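PDB 5MUA: ricin B-related lectin from Polyporus squamosus, which binds galactose through a ricin-type beta-trefoil lectin domain and carries a calcium-binding papain-like protease domain, which takes up the inhibitor E-64. Local coordinates for residues L235-M239 and Y250-V254; Q147-Q151 and R256-S260; R63-G68 and N226-F232. All coordinates share one frame; numbering follows the deposited sequence.

Contact 1: residues L235-M239 and Y250-V254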
ATOM      1  N   LEU B 235     -10.043   0.268   9.020  1.00 12.42           N
ATOM      2  CA  LEU B 235      -8.925   0.835   9.774  1.00 12.07           C
ATOM      3  C   LEU B 235      -7.691  -0.021   9.669  1.00 11.62           C
ATOM      4  O   LEU B 235      -7.708  -1.150  10.063  1.00 11.47           O
ATOM      5  CB  LEU B 235      -9.257   1.019  11.266  1.00 13.71           C
ATOM      6  CG  LEU B 235      -8.127   1.676  12.098  1.00 14.83           C
ATOM      7  CD1 LEU B 235      -7.681   3.035  11.559  1.00 16.00           C
ATOM      8  CD2 LEU B 235      -8.519   1.756  13.539  1.00 15.83           C
ATOM      9  N   CYS B 236      -6.629   0.536   9.063  1.00 11.67           N
ATOM     10  CA  CYS B 236      -5.347  -0.146   9.083  1.00 11.89           C
ATOM     11  C   CYS B 236      -4.312   0.968   9.105  1.00 12.71           C
ATOM     12  O   CYS B 236      -4.054   1.585   8.105  1.00 12.41           O
ATOM     13  CB  CYS B 236      -5.142  -1.026   7.847  1.00 12.83           C
ATOM     14  SG  CYS B 236      -3.537  -1.873   7.874  1.00 13.59           S
ATOM     15  N   GLY B 237      -3.745   1.204  10.249  1.00 12.26           N
ATOM     16  CA  GLY B 237      -2.734   2.257  10.405  1.00 12.53           C
ATOM     17  C   GLY B 237      -1.347   1.875   9.918  1.00 12.14           C
ATOM     18  O   GLY B 237      -0.957   0.691   9.956  1.00 12.71           O
ATOM     19  N   LEU B 238      -0.655   2.893   9.461  1.00 11.23           N
ATOM     20  CA  LEU B 238       0.798   2.864   9.175  1.00 13.06           C
ATOM     21  C   LEU B 238       1.482   3.775  10.187  1.00 12.89           C
ATOM     22  O   LEU B 238       0.968   4.888  10.457  1.00 12.76           O
ATOM     23  CB  LEU B 238       1.092   3.335   7.761  1.00 12.61           C
ATOM     24  CG  LEU B 238       2.564   3.467   7.339  1.00 13.51           C
ATOM     25  CD1 LEU B 238       3.237   2.104   7.425  1.00 13.52           C
ATOM     26  CD2 LEU B 238       2.611   3.910   5.908  1.00 15.12           C
ATOM     27  N   MET B 239       2.597   3.304  10.782  1.00 11.17           N
ATOM     28  CA  MET B 239       3.387   4.138  11.666  1.00 12.82           C
ATOM     29  C   MET B 239       4.883   3.966  11.292  1.00 12.84           C
ATOM     30  O   MET B 239       5.290   2.919  10.903  1.00 11.56           O
ATOM     31  CB  MET B 239       3.198   3.715  13.153  1.00 14.65           C
ATOM     32  CG  MET B 239       2.399   4.700  13.918  1.00 16.67           C
ATOM     33  SD  MET B 239       2.186   3.969  15.542  1.00 16.34           S
ATOM     34  CE  MET B 239       0.796   5.023  15.920  1.00 18.73           C
ATOM     35  N   TYR B 250       5.679  -0.113  10.908  1.00 12.14           N
ATOM     36  CA  TYR B 250       4.783  -1.172  11.417  1.00 12.87           C
ATOM     37  C   TYR B 250       3.371  -0.660  11.287  1.00 11.99           C
ATOM     38  O   TYR B 250       3.124   0.498  10.826  1.00 11.34           O
ATOM     39  CB  TYR B 250       5.096  -1.552  12.919  1.00 12.70           C
ATOM     40  CG  TYR B 250       5.360  -0.357  13.798  1.00 12.94           C
ATOM     41  CD1 TYR B 250       6.592   0.321  13.748  1.00 13.12           C
ATOM     42  CD2 TYR B 250       4.395   0.152  14.643  1.00 13.50           C
ATOM     43  CE1 TYR B 250       6.837   1.466  14.502  1.00 13.82           C
ATOM     44  CE2 TYR B 250       4.618   1.308  15.414  1.00 13.42           C
ATOM     45  CZ  TYR B 250       5.841   1.956  15.369  1.00 14.30           C
ATOM     46  OH  TYR B 250       6.061   3.081  16.118  1.00 15.42           O
ATOM     47  N   ASN B 251       2.442  -1.537  11.578  1.00 11.75           N
ATOM     48  CA  ASN B 251       1.028  -1.194  11.427  1.00 11.50           C
ATOM     49  C   ASN B 251       0.341  -1.102  12.811  1.00 11.80           C
ATOM     50  O   ASN B 251       0.897  -1.481  13.834  1.00 12.86           O
ATOM     51  CB  ASN B 251       0.334  -2.231  10.553  1.00 11.02           C
ATOM     52  CG  ASN B 251       0.911  -2.287   9.137  1.00 11.34           C
ATOM     53  OD1 ASN B 251       1.618  -3.220   8.766  1.00 13.18           O
ATOM     54  ND2 ASN B 251       0.597  -1.285   8.360  1.00 10.38           N
ATOM     55  N   TRP B 252      -0.900  -0.611  12.814  1.00 12.85           N
ATOM     56  CA  TRP B 252      -1.603  -0.407  14.046  1.00 12.33           C
ATOM     57  C   TRP B 252      -3.104  -0.371  13.821  1.00 13.60           C
ATOM     58  O   TRP B 252      -3.586  -0.067  12.710  1.00 13.58           O
ATOM     59  CB  TRP B 252      -1.182   0.824  14.763  1.00 12.96           C
ATOM     60  CG  TRP B 252      -1.425   2.139  14.022  1.00 13.45           C
ATOM     61  CD1 TRP B 252      -0.557   2.756  13.149  1.00 13.00           C
ATOM     62  CD2 TRP B 252      -2.557   3.009  14.140  1.00 12.18           C
ATOM     63  NE1 TRP B 252      -1.120   3.953  12.699  1.00 13.56           N
ATOM     64  CE2 TRP B 252      -2.323   4.137  13.328  1.00 13.12           C
ATOM     65  CE3 TRP B 252      -3.767   2.935  14.852  1.00 12.34           C
ATOM     66  CZ2 TRP B 252      -3.262   5.129  13.156  1.00 13.55           C
ATOM     67  CZ3 TRP B 252      -4.668   3.959  14.720  1.00 12.71           C
ATOM     68  CH2 TRP B 252      -4.410   5.047  13.900  1.00 12.57           C
ATOM     69  N   PHE B 253      -3.805  -0.624  14.913  1.00 12.79           N
ATOM     70  CA  PHE B 253      -5.224  -0.831  14.897  1.00 13.63           C
ATOM     71  C   PHE B 253      -5.800  -0.382  16.242  1.00 14.86           C
ATOM     72  O   PHE B 253      -5.059  -0.120  17.239  1.00 13.88           O
ATOM     73  CB  PHE B 253      -5.511  -2.346  14.755  1.00 13.73           C
ATOM     74  CG  PHE B 253      -5.039  -2.943  13.454  1.00 13.24           C
ATOM     75  CD1 PHE B 253      -5.792  -2.783  12.290  1.00 13.79           C
ATOM     76  CD2 PHE B 253      -3.887  -3.656  13.389  1.00 15.30           C
ATOM     77  CE1 PHE B 253      -5.321  -3.256  11.057  1.00 14.20           C
ATOM     78  CE2 PHE B 253      -3.426  -4.183  12.181  1.00 14.03           C
ATOM     79  CZ  PHE B 253      -4.153  -3.990  11.020  1.00 14.12           C
ATOM     80  N   VAL B 254      -7.128  -0.363  16.289  1.00 14.95           N
ATOM     81  CA  VAL B 254      -7.816  -0.281  17.591  1.00 15.20           C
ATOM     82  C   VAL B 254      -8.562  -1.544  17.759  1.00 15.25           C
ATOM     83  O   VAL B 254      -8.824  -2.269  16.823  1.00 14.19           O
ATOM     84  CB  VAL B 254      -8.683   0.991  17.807  1.00 16.51           C
ATOM     85  CG1 VAL B 254      -7.890   2.253  17.574  1.00 17.08           C
ATOM     86  CG2 VAL B 254      -9.894   1.036  16.918  1.00 16.33           C
TER

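Contact 2: residues Q147-Q151 and R256-S260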
ATOM      1  N   GLN B 147     -24.340  -3.578  18.692  1.00 15.18           N
ATOM      2  CA  GLN B 147     -22.971  -3.446  19.125  1.00 16.21           C
ATOM      3  C   GLN B 147     -22.224  -2.664  18.056  1.00 14.16           C
ATOM      4  O   GLN B 147     -22.173  -3.116  16.952  1.00 13.46           O
ATOM      5  CB  GLN B 147     -22.363  -4.831  19.314  1.00 17.59           C
ATOM      6  CG  GLN B 147     -20.883  -4.671  19.605  1.00 20.74           C
ATOM      7  CD  GLN B 147     -20.133  -5.942  19.831  1.00 23.16           C
ATOM      8  OE1 GLN B 147     -20.694  -7.010  19.968  1.00 24.91           O
ATOM      9  NE2 GLN B 147     -18.831  -5.822  19.827  1.00 25.94           N
ATOM     10  N   LYS B 148     -21.674  -1.510  18.406  1.00 14.34           N
ATOM     11  CA  LYS B 148     -20.985  -0.650  17.432  1.00 13.73           C
ATOM     12  C   LYS B 148     -19.641  -1.250  17.137  1.00 13.36           C
ATOM     13  O   LYS B 148     -18.931  -1.641  18.038  1.00 12.87           O
ATOM     14  CB  LYS B 148     -20.780   0.748  17.970  1.00 14.83           C
ATOM     15  CG  LYS B 148     -20.349   1.714  16.862  1.00 16.08           C
ATOM     16  CD  LYS B 148     -20.305   3.157  17.346  1.00 18.12           C
ATOM     17  CE  LYS B 148     -19.208   3.360  18.415  1.00 18.36           C
ATOM     18  NZ  LYS B 148     -19.177   4.787  18.835  1.00 20.52           N
ATOM     19  N   LEU B 149     -19.324  -1.359  15.863  1.00 13.72           N
ATOM     20  CA  LEU B 149     -18.072  -1.941  15.391  1.00 13.02           C
ATOM     21  C   LEU B 149     -17.257  -0.915  14.640  1.00 12.70           C
ATOM     22  O   LEU B 149     -16.207  -1.271  14.066  1.00 13.31           O
ATOM     23  CB  LEU B 149     -18.411  -3.108  14.483  1.00 13.05           C
ATOM     24  CG  LEU B 149     -19.337  -4.127  15.141  1.00 14.72           C
ATOM     25  CD1 LEU B 149     -19.679  -5.184  14.147  1.00 16.19           C
ATOM     26  CD2 LEU B 149     -18.727  -4.804  16.364  1.00 14.81           C
ATOM     27  N   SER B 150     -17.734   0.316  14.527  1.00 13.06           N
ATOM     28  CA  SER B 150     -17.086   1.394  13.766  1.00 13.61           C
ATOM     29  C   SER B 150     -16.595   2.524  14.669  1.00 12.29           C
ATOM     30  O   SER B 150     -17.009   2.635  15.824  1.00 13.20           O
ATOM     31  CB  SER B 150     -18.073   2.027  12.751  1.00 15.06           C
ATOM     32  OG  SER B 150     -19.269   2.383  13.387  1.00 13.74           O
ATOM     33  N   GLN B 151     -15.667   3.324  14.123  1.00 12.06           N
ATOM     34  CA  GLN B 151     -15.163   4.530  14.703  1.00 13.20           C
ATOM     35  C   GLN B 151     -15.104   5.572  13.621  1.00 13.20           C
ATOM     36  O   GLN B 151     -14.827   5.241  12.488  1.00 12.87           O
ATOM     37  CB  GLN B 151     -13.771   4.321  15.270  1.00 13.73           C
ATOM     38  CG  GLN B 151     -13.742   3.411  16.429  1.00 14.40           C
ATOM     39  CD  GLN B 151     -14.248   4.102  17.691  1.00 14.25           C
ATOM     40  OE1 GLN B 151     -13.489   4.785  18.379  1.00 15.03           O
ATOM     41  NE2 GLN B 151     -15.544   3.977  17.967  1.00 14.10           N
ATOM     42  N   ARG B 256     -11.600  -4.048  18.929  1.00 19.82           N
ATOM     43  CA  ARG B 256     -13.035  -4.142  19.149  1.00 23.19           C
ATOM     44  C   ARG B 256     -13.529  -4.150  20.555  1.00 22.90           C
ATOM     45  O   ARG B 256     -14.544  -3.524  20.836  1.00 22.82           O
ATOM     46  CB  ARG B 256     -13.624  -5.300  18.418  1.00 26.38           C
ATOM     47  CG  ARG B 256     -14.341  -4.709  17.229  1.00 23.66           C
ATOM     48  CD  ARG B 256     -15.015  -5.788  16.586  1.00 20.65           C
ATOM     49  NE  ARG B 256     -15.048  -5.636  15.162  1.00 17.30           N
ATOM     50  CZ  ARG B 256     -15.675  -6.519  14.422  1.00 16.33           C
ATOM     51  NH1 ARG B 256     -16.363  -7.498  15.060  1.00 14.84           N
ATOM     52  NH2 ARG B 256     -15.696  -6.369  13.108  1.00 15.34           N
ATOM     53  N   GLY B 257     -12.797  -4.803  21.436  1.00 20.99           N
ATOM     54  CA  GLY B 257     -13.206  -4.828  22.885  1.00 22.11           C
ATOM     55  C   GLY B 257     -12.956  -3.533  23.582  1.00 23.43           C
ATOM     56  O   GLY B 257     -13.489  -3.276  24.668  1.00 26.97           O
ATOM     57  N   ASN B 258     -12.113  -2.675  23.005  1.00 20.62           N
ATOM     58  CA  ASN B 258     -11.856  -1.397  23.606  1.00 21.63           C
ATOM     59  C   ASN B 258     -11.262  -0.463  22.584  1.00 21.61           C
ATOM     60  O   ASN B 258     -10.039  -0.528  22.298  1.00 20.53           O
ATOM     61  CB  ASN B 258     -10.864  -1.530  24.764  1.00 24.35           C
ATOM     62  CG  ASN B 258     -10.627  -0.212  25.484  1.00 26.89           C
ATOM     63  OD1 ASN B 258     -10.990   0.905  25.042  1.00 24.63           O
ATOM     64  ND2 ASN B 258     -10.026  -0.335  26.631  1.00 33.18           N
ATOM     65  N   PHE B 259     -12.089   0.454  22.106  1.00 18.88           N
ATOM     66  CA  PHE B 259     -11.713   1.221  20.948  1.00 18.63           C
ATOM     67  C   PHE B 259     -10.636   2.247  21.306  1.00 19.62           C
ATOM     68  O   PHE B 259     -10.068   2.817  20.407  1.00 18.24           O
ATOM     69  CB  PHE B 259     -12.903   1.975  20.401  1.00 18.98           C
ATOM     70  CG  PHE B 259     -13.967   1.122  19.789  1.00 19.47           C
ATOM     71  CD1 PHE B 259     -13.669   0.223  18.784  1.00 19.77           C
ATOM     72  CD2 PHE B 259     -15.312   1.343  20.118  1.00 20.92           C
ATOM     73  CE1 PHE B 259     -14.663  -0.523  18.154  1.00 21.07           C
ATOM     74  CE2 PHE B 259     -16.303   0.614  19.489  1.00 21.66           C
ATOM     75  CZ  PHE B 259     -15.978  -0.321  18.507  1.00 21.33           C
ATOM     76  N   SER B 260     -10.402   2.485  22.585  1.00 21.00           N
ATOM     77  CA  SER B 260      -9.348   3.409  23.029  0.50 19.80           C
ATOM     78  C   SER B 260      -7.985   2.741  23.074  1.00 19.72           C
ATOM     79  O   SER B 260      -6.979   3.408  23.257  1.00 19.99           O
ATOM     80  CB  SER B 260      -9.680   3.973  24.408  0.50 20.77           C
ATOM     81  OG  SER B 260     -10.776   4.818  24.319  0.50 19.73           O
TER
HETATM   82  O   HOH W   1     -17.160  -3.538  19.415  1.00 24.58           O
HETATM   83  O   HOH W   2     -10.746   4.692  18.456  1.00 14.41           O

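Contact 3: residues R63-G68 and N226-F232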
ATOM      1  N   ARG B  63     -28.039  -1.141   5.768  1.00 12.05           N
ATOM      2  CA  ARG B  63     -27.413  -1.771   4.586  1.00 12.56           C
ATOM      3  C   ARG B  63     -26.483  -2.882   4.961  1.00 11.79           C
ATOM      4  O   ARG B  63     -25.690  -2.727   5.885  1.00 11.38           O
ATOM      5  CB  ARG B  63     -26.650  -0.674   3.816  1.00 14.60           C
ATOM      6  CG  ARG B  63     -26.204  -1.073   2.447  1.00 15.27           C
ATOM      7  CD  ARG B  63     -25.386   0.009   1.746  1.00 14.95           C
ATOM      8  NE  ARG B  63     -25.282  -0.380   0.363  1.00 15.57           N
ATOM      9  CZ  ARG B  63     -24.637   0.311  -0.564  1.00 15.79           C
ATOM     10  NH1 ARG B  63     -23.956   1.415  -0.249  1.00 14.84           N
ATOM     11  NH2 ARG B  63     -24.683  -0.120  -1.795  1.00 17.15           N
ATOM     12  N   ASN B  64     -26.528  -3.976   4.229  1.00 11.92           N
ATOM     13  CA  ASN B  64     -25.626  -5.097   4.480  1.00 11.82           C
ATOM     14  C   ASN B  64     -24.242  -4.701   3.928  1.00 12.21           C
ATOM     15  O   ASN B  64     -24.121  -4.393   2.763  1.00 13.19           O
ATOM     16  CB  ASN B  64     -26.166  -6.376   3.855  1.00 11.92           C
ATOM     17  CG  ASN B  64     -25.435  -7.585   4.328  1.00 12.38           C
ATOM     18  OD1 ASN B  64     -24.589  -8.101   3.631  1.00 13.38           O
ATOM     19  ND2 ASN B  64     -25.761  -8.060   5.531  1.00 12.16           N
ATOM     20  N   ALA B  65     -23.228  -4.582   4.775  1.00 12.81           N
ATOM     21  CA  ALA B  65     -21.919  -4.047   4.308  1.00 12.58           C
ATOM     22  C   ALA B  65     -21.396  -5.013   3.231  1.00 12.90           C
ATOM     23  O   ALA B  65     -20.817  -4.552   2.231  1.00 12.73           O
ATOM     24  CB  ALA B  65     -20.911  -3.921   5.447  1.00 13.22           C
ATOM     25  N   PHE B  66     -21.552  -6.322   3.468  1.00 13.07           N
ATOM     26  CA  PHE B  66     -21.022  -7.340   2.582  1.00 12.88           C
ATOM     27  C   PHE B  66     -21.732  -7.313   1.231  1.00 12.85           C
ATOM     28  O   PHE B  66     -21.120  -7.082   0.215  1.00 12.66           O
ATOM     29  CB  PHE B  66     -21.091  -8.723   3.245  1.00 13.41           C
ATOM     30  CG  PHE B  66     -20.599  -9.868   2.380  1.00 15.13           C
ATOM     31  CD1 PHE B  66     -19.242 -10.072   2.187  1.00 15.81           C
ATOM     32  CD2 PHE B  66     -21.501 -10.707   1.716  1.00 17.14           C
ATOM     33  CE1 PHE B  66     -18.803 -11.110   1.370  1.00 17.06           C
ATOM     34  CE2 PHE B  66     -21.076 -11.744   0.881  1.00 17.38           C
ATOM     35  CZ  PHE B  66     -19.709 -11.953   0.738  1.00 16.92           C
ATOM     36  N   ALA B  67     -23.062  -7.531   1.235  1.00 11.62           N
ATOM     37  CA  ALA B  67     -23.832  -7.754   0.015  1.00 12.85           C
ATOM     38  C   ALA B  67     -24.242  -6.464  -0.678  1.00 12.70           C
ATOM     39  O   ALA B  67     -24.583  -6.493  -1.870  1.00 14.39           O
ATOM     40  CB  ALA B  67     -25.070  -8.612   0.280  1.00 13.97           C
ATOM     41  N   GLY B  68     -24.183  -5.358   0.016  1.00 12.35           N
ATOM     42  CA  GLY B  68     -24.613  -4.055  -0.499  1.00 13.07           C
ATOM     43  C   GLY B  68     -26.112  -3.813  -0.485  1.00 13.59           C
ATOM     44  O   GLY B  68     -26.554  -2.661  -0.672  1.00 15.58           O
ATOM     45  N   ASN B 226     -14.346  -7.415  -0.635  1.00 13.56           N
ATOM     46  CA  ASN B 226     -15.355  -8.126   0.156  1.00 13.98           C
ATOM     47  C   ASN B 226     -16.550  -7.315   0.574  1.00 14.92           C
ATOM     48  O   ASN B 226     -17.488  -7.913   1.112  1.00 17.66           O
ATOM     49  CB  ASN B 226     -14.694  -8.631   1.395  1.00 14.90           C
ATOM     50  CG  ASN B 226     -13.883  -9.861   1.154  1.00 17.21           C
ATOM     51  OD1 ASN B 226     -14.455 -10.939   1.139  1.00 21.64           O
ATOM     52  ND2 ASN B 226     -12.556  -9.727   1.038  1.00 15.60           N
ATOM     53  N   PHE B 227     -16.554  -6.001   0.391  1.00 13.03           N
ATOM     54  CA  PHE B 227     -17.716  -5.201   0.794  1.00 14.03           C
ATOM     55  C   PHE B 227     -18.312  -4.476  -0.390  1.00 14.02           C
ATOM     56  O   PHE B 227     -17.633  -3.680  -1.041  1.00 14.76           O
ATOM     57  CB  PHE B 227     -17.379  -4.241   1.896  1.00 12.63           C
ATOM     58  CG  PHE B 227     -16.913  -4.933   3.151  1.00 12.98           C
ATOM     59  CD1 PHE B 227     -17.807  -5.517   4.001  1.00 13.08           C
ATOM     60  CD2 PHE B 227     -15.597  -5.005   3.486  1.00 14.24           C
ATOM     61  CE1 PHE B 227     -17.380  -6.131   5.161  1.00 13.17           C
ATOM     62  CE2 PHE B 227     -15.151  -5.652   4.644  1.00 13.46           C
ATOM     63  CZ  PHE B 227     -16.057  -6.220   5.462  1.00 13.72           C
ATOM     64  N   LYS B 228     -19.552  -4.794  -0.700  1.00 13.86           N
ATOM     65  CA  LYS B 228     -20.258  -4.139  -1.834  1.00 15.14           C
ATOM     66  C   LYS B 228     -20.872  -2.811  -1.463  1.00 15.10           C
ATOM     67  O   LYS B 228     -21.175  -1.959  -2.315  1.00 15.91           O
ATOM     68  CB  LYS B 228     -21.239  -5.087  -2.501  1.00 18.17           C
ATOM     69  CG  LYS B 228     -20.554  -6.304  -3.149  1.00 23.84           C
ATOM     70  CD  LYS B 228     -21.476  -7.500  -3.404  1.00 27.18           C
ATOM     71  CE  LYS B 228     -22.718  -7.171  -4.263  1.00 32.31           C
ATOM     72  NZ  LYS B 228     -22.491  -7.090  -5.737  1.00 35.26           N
ATOM     73  N   ALA B 229     -21.053  -2.578  -0.172  1.00 13.74           N
ATOM     74  CA  ALA B 229     -21.487  -1.225   0.293  1.00 12.98           C
ATOM     75  C   ALA B 229     -20.318  -0.265   0.154  1.00 14.34           C
ATOM     76  O   ALA B 229     -19.171  -0.694   0.137  1.00 12.78           O
ATOM     77  CB  ALA B 229     -21.931  -1.316   1.770  1.00 12.67           C
ATOM     78  N   ASN B 230     -20.607   1.001  -0.005  1.00 14.10           N
ATOM     79  CA  ASN B 230     -19.627   2.049   0.136  1.00 15.63           C
ATOM     80  C   ASN B 230     -19.839   2.862   1.437  1.00 15.30           C
ATOM     81  O   ASN B 230     -20.667   2.467   2.286  1.00 15.85           O
ATOM     82  CB  ASN B 230     -19.744   2.888  -1.127  1.00 15.41           C
ATOM     83  CG  ASN B 230     -20.972   3.679  -1.154  1.00 17.72           C
ATOM     84  OD1 ASN B 230     -21.807   3.585  -0.235  1.00 16.29           O
ATOM     85  ND2 ASN B 230     -21.100   4.565  -2.175  1.00 19.11           N
ATOM     86  N   GLY B 231     -19.084   3.937   1.620  1.00 13.98           N
ATOM     87  CA  GLY B 231     -19.326   4.859   2.685  1.00 14.43           C
ATOM     88  C   GLY B 231     -18.658   4.548   4.000  1.00 13.84           C
ATOM     89  O   GLY B 231     -18.988   5.158   5.011  1.00 13.85           O
ATOM     90  N   PHE B 232     -17.680   3.636   3.976  1.00 12.23           N
ATOM     91  CA  PHE B 232     -16.789   3.419   5.117  1.00 12.44           C
ATOM     92  C   PHE B 232     -15.470   2.826   4.575  1.00 12.51           C
ATOM     93  O   PHE B 232     -15.399   2.381   3.411  1.00 12.45           O
ATOM     94  CB  PHE B 232     -17.368   2.396   6.101  1.00 12.83           C
ATOM     95  CG  PHE B 232     -17.464   0.997   5.555  1.00 13.69           C
ATOM     96  CD1 PHE B 232     -18.453   0.621   4.619  1.00 14.79           C
ATOM     97  CD2 PHE B 232     -16.635   0.001   6.020  1.00 13.43           C
ATOM     98  CE1 PHE B 232     -18.509  -0.705   4.134  1.00 14.02           C
ATOM     99  CE2 PHE B 232     -16.739  -1.306   5.542  1.00 13.52           C
ATOM    100  CZ  PHE B 232     -17.659  -1.651   4.594  1.00 13.33           C
TER
HETATM  101  O   HOH W   3     -23.492   2.837   2.081  1.00 16.50           O

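Contact 1: residues L235-M239 and Y250-V254
The indole of W252 lies between G237 and M239: G237 CA sits over one face, 3.4 Å from the centroid of the five-membered ring, and M239 CE covers the opposite face in a second CH-pi contact. Having no side chain, G237 lets the indole of W252, with which it forms a hydrogen-bonded pair, lie flat against its backbone. W252 reaches this place because its CG stands between the backbone N and the carbonyl carbon (chi1 62°), which folds the indole back over the neighbouring strand. M239 serves a second ring as well, its CB lying over the face of Y250, 3.6 Å from Y250 CE2. Toward the other end, L235 CD2 packs on V254 CG2, their side chains crossing at about a right angle, and C236 SG approaches the F253 ring obliquely in a sulfur-aromatic contact.

At the polar edge, G237 O is gripped twice, from opposite faces of its carbonyl plane: by W252 N, well above that plane, and by N251 ND2 at 3.0 Å, nearly straight at 162°. W252 NE1 makes a weak bond to L238 O, which lies at the indole edge, near its plane. The backbones join antiparallel, with G237 N bonded to W252 O at 2.8 Å and M239 and Y250 bonded both ways.

This is the hairpin of strands 233-243 and 246-255 in the protease-like half. Helix 208-226 packs against C236, L238 and N251, with A212 O taking a bond from N251 ND2, while helix 153-162 lies against M239, W252 and V254 on the other face.

Contact 2: residues Q147-Q151 and R256-S260
Stacking carries this contact: the side-chain amide of Q151 lies over one face of the F259 ring, the two planes only 13° apart. Q151 NE2 comes within 3.4 Å of F259 CD2, and Q151 CG adds a CH-pi contact over the same face. The bend of the glutamine chain at chi2 (-76°) folds its amide back over the ring, and a bond within the strand, from Q151 NE2 to S150 O at 2.9 Å and 163°, fixes the amide's rotation. The ring edge has a polar neighbour, K148 O, which lies in the plane of the ring 3.3 Å from F259 CZ.

Van der Waals packing is modest. L149 CD2 rests on one face of the R256 guanidinium, toward its rim and 3.8 Å from R256 NH1. The arginine's polar atoms are occupied beyond the two segments, NE by V181 O and NH1 by Y10 OH, so the leucine packs on a group already held in place. K148 lays its CE near F259 CE2 and sends its NZ on to Q4 OE1.

Water supplies the polar links. One molecule accepts from Q147 NE2 and donates to K148 O and R256 O, bridging the backbones. A second donates to Q151 OE1 at 2.7 Å and to F259 O, so both ends of the stacked amide are engaged.

The joint between strand 144-152 of the trefoil side and the loop before strand 261-266 is thus made by stacking, van der Waals contact and two waters, without direct polar bonds; its fit rests on shape and on groups pre-positioned by their own neighbours.

Contact 3: residues R63-G68 and N226-F232
The R63 guanidinium lies flat on A229, whose CA stands over the centre of one face, 3.6 Å from R63 CZ. Its edge looks onto oxygens lying in its plane: G68 O, N230 OD1 and a water. R63 NE gives G68 O a nearly straight bond (2.8 Å, 171°) and NH2 adds a weak one, while NH1 donates to the water, which also lies within bonding distance of N230 O. N230 sets its amide almost perpendicular to the guanidinium, its OD1 3.1 Å from R63 NH1. The arginine chain is fully extended from CG to NE, and CG lies opposite the backbone N (chi1 -168°), which carries the flat head across to the other segment. The F227 ring turns an edge to A65 and F66, with F227 CD1 3.8 Å from A65 CB; F232 CZ meets the same methyl obliquely. N226 O, a buried carbonyl with no partner in the model, approaches the F66 ring obliquely, 3.0 Å from F66 CD1.

Two backbone bonds tie the segments directly. A229 N points at A65 O (3.1 Å, 166°), and K228 N reaches F66 O from above its carbonyl plane. The K228 chain passes F66 O and, bent at its last two torsions, brings CE to 3.1 Å from A67 O. The turn receiving these bonds is braced from within: N64 OD1 accepts from A67 N in an Asx motif, on a lone pair, and N64 O accepts from G68 N. G68 has a positive phi, which suits glycine.

Beyond the contact, F227 O accepts from R202 NH1 of the second subunit, and F232 packs on I205 of that chain. The arrangement is an interdomain junction: the turn after strand 59-64 of the beta-trefoil lectin domain docks on the loop leaving helix 208-226 of the papain-like half, and the same loop contributes to the contact with the second subunit.

Contact 1 is core, every touching residue buried, whereas contacts 2 and 3 are partly buried junctions between the lectin and protease-like halves. Contact 1 lies between the segments of contact 2 along the chain and touches it, V254 CB packing on F259 O; strand 246-255 runs on into the loop of 256-260. Contact 3 closes just before contact 1 opens: 226-232 leads into the strand holding 235-239. The two junctions lie about 18 Å apart, centre to centre, and differ in chemistry: direct backbone bonds and an arginine laid on an alanine in contact 3, amide stacking and bridging waters in contact 2, against strand pairing around an indole in contact 1.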